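Local coordinates for 3-hydroxyacyl-thioester dehydratase Z (Mycobacterium tuberculosis, PDB 2C2I), which probably catalyses the reversible hydration of trans-2-enoyl-CoA to (3R)-3-hydroxyacyl-CoA, as a homodimeric hotdog-fold hydratase of the MaoC-like family, at residues I26-V31 / G57-H62. Sequence-based numbering, arbitrary orientation.
Sequences ITQEEV and GTTIAH
The side chains of Gln28 and Thr59 meet from opposite directions and make the one hydrogen bond between the segments. Thr59 OG1 donates to Gln28 OE1 at 2.6 Å, in the carbonyl plane, with a C=O...donor angle of 155°. A bend at chi2 of Gln28 (66°) brings its amide across to the loop. Gln28 NE2 bonds to Asn32 OD1 and to the backbone oxygen of His45, so both ends of the amide are held.

The tight part centres on Val31. His62 CE1 lies 3.8 Å from Val31 CG1 and 3.5 Å from Val31 O. His62 NE2 donates to the backbone oxygen of Asp40, and the His62 ring stacks on His45. Asp40 and His45 are probably important for catalysis. Val31 CG2 packs more loosely on Ala61 CB, at 4.4 Å. Ile26 CG2 adds a 4.3 Å contact to Ala61 CB.

The other side of the helix start is more open. There Thr27 and Glu30 form a capping box, and Glu29 faces solvent.

Residues 60-62 belong to the probable substrate site. Their loop runs past the first turn of helix 28-38 into helix 63-68, while Ile26 follows strand 17-25 of the hotdog sheet.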
ATOM      1  N   ILE A  26       3.966  -7.835 -14.358  1.00 22.11           N
ATOM      2  CA  ILE A  26       2.963  -8.122 -13.314  1.00 22.01           C
ATOM      3  C   ILE A  26       2.036  -9.230 -13.811  1.00 21.85           C
ATOM      4  O   ILE A  26       1.296  -9.037 -14.776  1.00 21.94           O
ATOM      5  CB  ILE A  26       2.178  -6.840 -12.911  1.00 21.44           C
ATOM      6  CG1 ILE A  26       3.124  -5.758 -12.350  1.00 22.60           C
ATOM      7  CG2 ILE A  26       1.070  -7.141 -11.891  1.00 22.40           C
ATOM      8  CD1 ILE A  26       4.239  -6.281 -11.409  1.00 25.71           C
ATOM      9  N   THR A  27       2.101 -10.386 -13.158  1.00 21.68           N
ATOM     10  CA  THR A  27       1.357 -11.578 -13.614  1.00 22.29           C
ATOM     11  C   THR A  27       0.039 -11.793 -12.883  1.00 21.89           C
ATOM     12  O   THR A  27      -0.169 -11.256 -11.797  1.00 21.03           O
ATOM     13  CB  THR A  27       2.189 -12.870 -13.473  1.00 22.47           C
ATOM     14  OG1 THR A  27       2.448 -13.158 -12.093  1.00 23.26           O
ATOM     15  CG2 THR A  27       3.507 -12.749 -14.248  1.00 23.60           C
ATOM     16  N   GLN A  28      -0.838 -12.604 -13.472  1.00 22.18           N
ATOM     17  CA  GLN A  28      -2.094 -12.962 -12.814  1.00 21.89           C
ATOM     18  C   GLN A  28      -1.822 -13.742 -11.520  1.00 22.05           C
ATOM     19  O   GLN A  28      -2.511 -13.545 -10.516  1.00 22.11           O
ATOM     20  CB  GLN A  28      -3.011 -13.744 -13.759  1.00 22.25           C
ATOM     21  CG  GLN A  28      -4.389 -13.976 -13.172  1.00 22.36           C
ATOM     22  CD  GLN A  28      -5.177 -12.687 -12.978  1.00 22.21           C
ATOM     23  OE1 GLN A  28      -5.476 -11.981 -13.936  1.00 19.83           O
ATOM     24  NE2 GLN A  28      -5.546 -12.400 -11.728  1.00 20.06           N
ATOM     25  N   GLU A  29      -0.801 -14.599 -11.539  1.00 22.02           N
ATOM     26  CA  GLU A  29      -0.400 -15.359 -10.349  1.00 22.69           C
ATOM     27  C   GLU A  29      -0.074 -14.419  -9.188  1.00 21.46           C
ATOM     28  O   GLU A  29      -0.451 -14.682  -8.057  1.00 20.92           O
ATOM     29  CB  GLU A  29       0.782 -16.291 -10.662  1.00 24.14           C
ATOM     30  CG  GLU A  29       1.845 -16.413  -9.567  1.00 30.06           C
ATOM     31  CD  GLU A  29       1.907 -17.756  -8.827  1.00 34.65           C
ATOM     32  OE1 GLU A  29       3.044 -18.170  -8.508  1.00 36.43           O
ATOM     33  OE2 GLU A  29       0.858 -18.390  -8.535  1.00 38.66           O
ATOM     34  N   GLU A  30       0.636 -13.328  -9.481  1.00 20.30           N
ATOM     35  CA  GLU A  30       0.994 -12.361  -8.438  1.00 19.45           C
ATOM     36  C   GLU A  30      -0.231 -11.628  -7.938  1.00 17.56           C
ATOM     37  O   GLU A  30      -0.338 -11.349  -6.733  1.00 17.60           O
ATOM     38  CB  GLU A  30       2.031 -11.366  -8.951  1.00 19.52           C
ATOM     39  CG  GLU A  30       3.374 -12.018  -9.251  1.00 22.38           C
ATOM     40  CD  GLU A  30       4.337 -11.062  -9.935  1.00 23.36           C
ATOM     41  OE1 GLU A  30       3.876 -10.134 -10.657  1.00 24.08           O
ATOM     42  OE2 GLU A  30       5.554 -11.228  -9.721  1.00 26.11           O
ATOM     43  N   VAL A  31      -1.136 -11.307  -8.856  1.00 16.59           N
ATOM     44  CA  VAL A  31      -2.346 -10.547  -8.519  1.00 15.90           C
ATOM     45  C   VAL A  31      -3.248 -11.397  -7.614  1.00 16.03           C
ATOM     46  O   VAL A  31      -3.797 -10.897  -6.626  1.00 14.49           O
ATOM     47  CB  VAL A  31      -3.087 -10.032  -9.774  1.00 15.95           C
ATOM     48  CG1 VAL A  31      -4.425  -9.378  -9.406  1.00 15.22           C
ATOM     49  CG2 VAL A  31      -2.231  -9.019 -10.530  1.00 16.88           C
ATOM     50  N   GLY A  57     -11.620  -4.414 -19.843  1.00 25.34           N
ATOM     51  CA  GLY A  57     -11.426  -5.501 -20.828  1.00 25.42           C
ATOM     52  C   GLY A  57     -10.528  -6.658 -20.409  1.00 25.15           C
ATOM     53  O   GLY A  57     -10.397  -7.654 -21.115  1.00 26.48           O
ATOM     54  N   THR A  58      -9.904  -6.542 -19.247  1.00 23.57           N
ATOM     55  CA  THR A  58      -9.030  -7.580 -18.735  1.00 22.91           C
ATOM     56  C   THR A  58      -8.836  -7.245 -17.266  1.00 20.92           C
ATOM     57  O   THR A  58      -9.229  -6.155 -16.836  1.00 20.10           O
ATOM     58  CB  THR A  58      -7.654  -7.591 -19.462  1.00 23.49           C
ATOM     59  OG1 THR A  58      -6.889  -8.729 -19.040  1.00 25.19           O
ATOM     60  CG2 THR A  58      -6.864  -6.292 -19.172  1.00 24.80           C
ATOM     61  N   THR A  59      -8.245  -8.168 -16.520  1.00 20.01           N
ATOM     62  CA  THR A  59      -7.986  -7.954 -15.093  1.00 18.98           C
ATOM     63  C   THR A  59      -6.917  -6.874 -14.939  1.00 17.82           C
ATOM     64  O   THR A  59      -6.007  -6.777 -15.779  1.00 17.49           O
ATOM     65  CB  THR A  59      -7.552  -9.239 -14.356  1.00 19.19           C
ATOM     66  OG1 THR A  59      -6.550  -9.947 -15.100  1.00 21.22           O
ATOM     67  CG2 THR A  59      -8.765 -10.172 -14.118  1.00 19.77           C
ATOM     68  N   ILE A  60      -7.029  -6.076 -13.875  1.00 16.14           N
ATOM     69  CA  ILE A  60      -6.013  -5.058 -13.552  1.00 14.76           C
ATOM     70  C   ILE A  60      -5.427  -5.329 -12.154  1.00 14.65           C
ATOM     71  O   ILE A  60      -6.087  -5.952 -11.304  1.00 13.61           O
ATOM     72  CB  ILE A  60      -6.582  -3.593 -13.683  1.00 14.80           C
ATOM     73  CG1 ILE A  60      -7.705  -3.301 -12.675  1.00 14.71           C
ATOM     74  CG2 ILE A  60      -7.057  -3.283 -15.103  1.00 15.60           C
ATOM     75  CD1 ILE A  60      -8.160  -1.857 -12.671  1.00 14.79           C
ATOM     76  N   ALA A  61      -4.193  -4.884 -11.913  1.00 12.54           N
ATOM     77  CA  ALA A  61      -3.565  -5.036 -10.603  1.00 11.96           C
ATOM     78  C   ALA A  61      -4.316  -4.219  -9.545  1.00 10.06           C
ATOM     79  O   ALA A  61      -4.963  -3.242  -9.846  1.00 10.51           O
ATOM     80  CB  ALA A  61      -2.093  -4.574 -10.657  1.00 12.01           C
ATOM     81  N   HIS A  62      -4.183  -4.626  -8.290  1.00  9.55           N
ATOM     82  CA  HIS A  62      -4.630  -3.797  -7.172  1.00  8.81           C
ATOM     83  C   HIS A  62      -3.697  -2.586  -7.122  1.00  7.87           C
ATOM     84  O   HIS A  62      -2.490  -2.755  -7.226  1.00  8.23           O
ATOM     85  CB  HIS A  62      -4.450  -4.543  -5.846  1.00  8.87           C
ATOM     86  CG  HIS A  62      -5.211  -5.828  -5.739  1.00 10.93           C
ATOM     87  ND1 HIS A  62      -4.823  -6.984  -6.383  1.00  9.99           N
ATOM     88  CD2 HIS A  62      -6.288  -6.160  -4.983  1.00 10.83           C
ATOM     89  CE1 HIS A  62      -5.661  -7.959  -6.072  1.00 13.60           C
ATOM     90  NE2 HIS A  62      -6.565  -7.483  -5.231  1.00 10.50           N
TER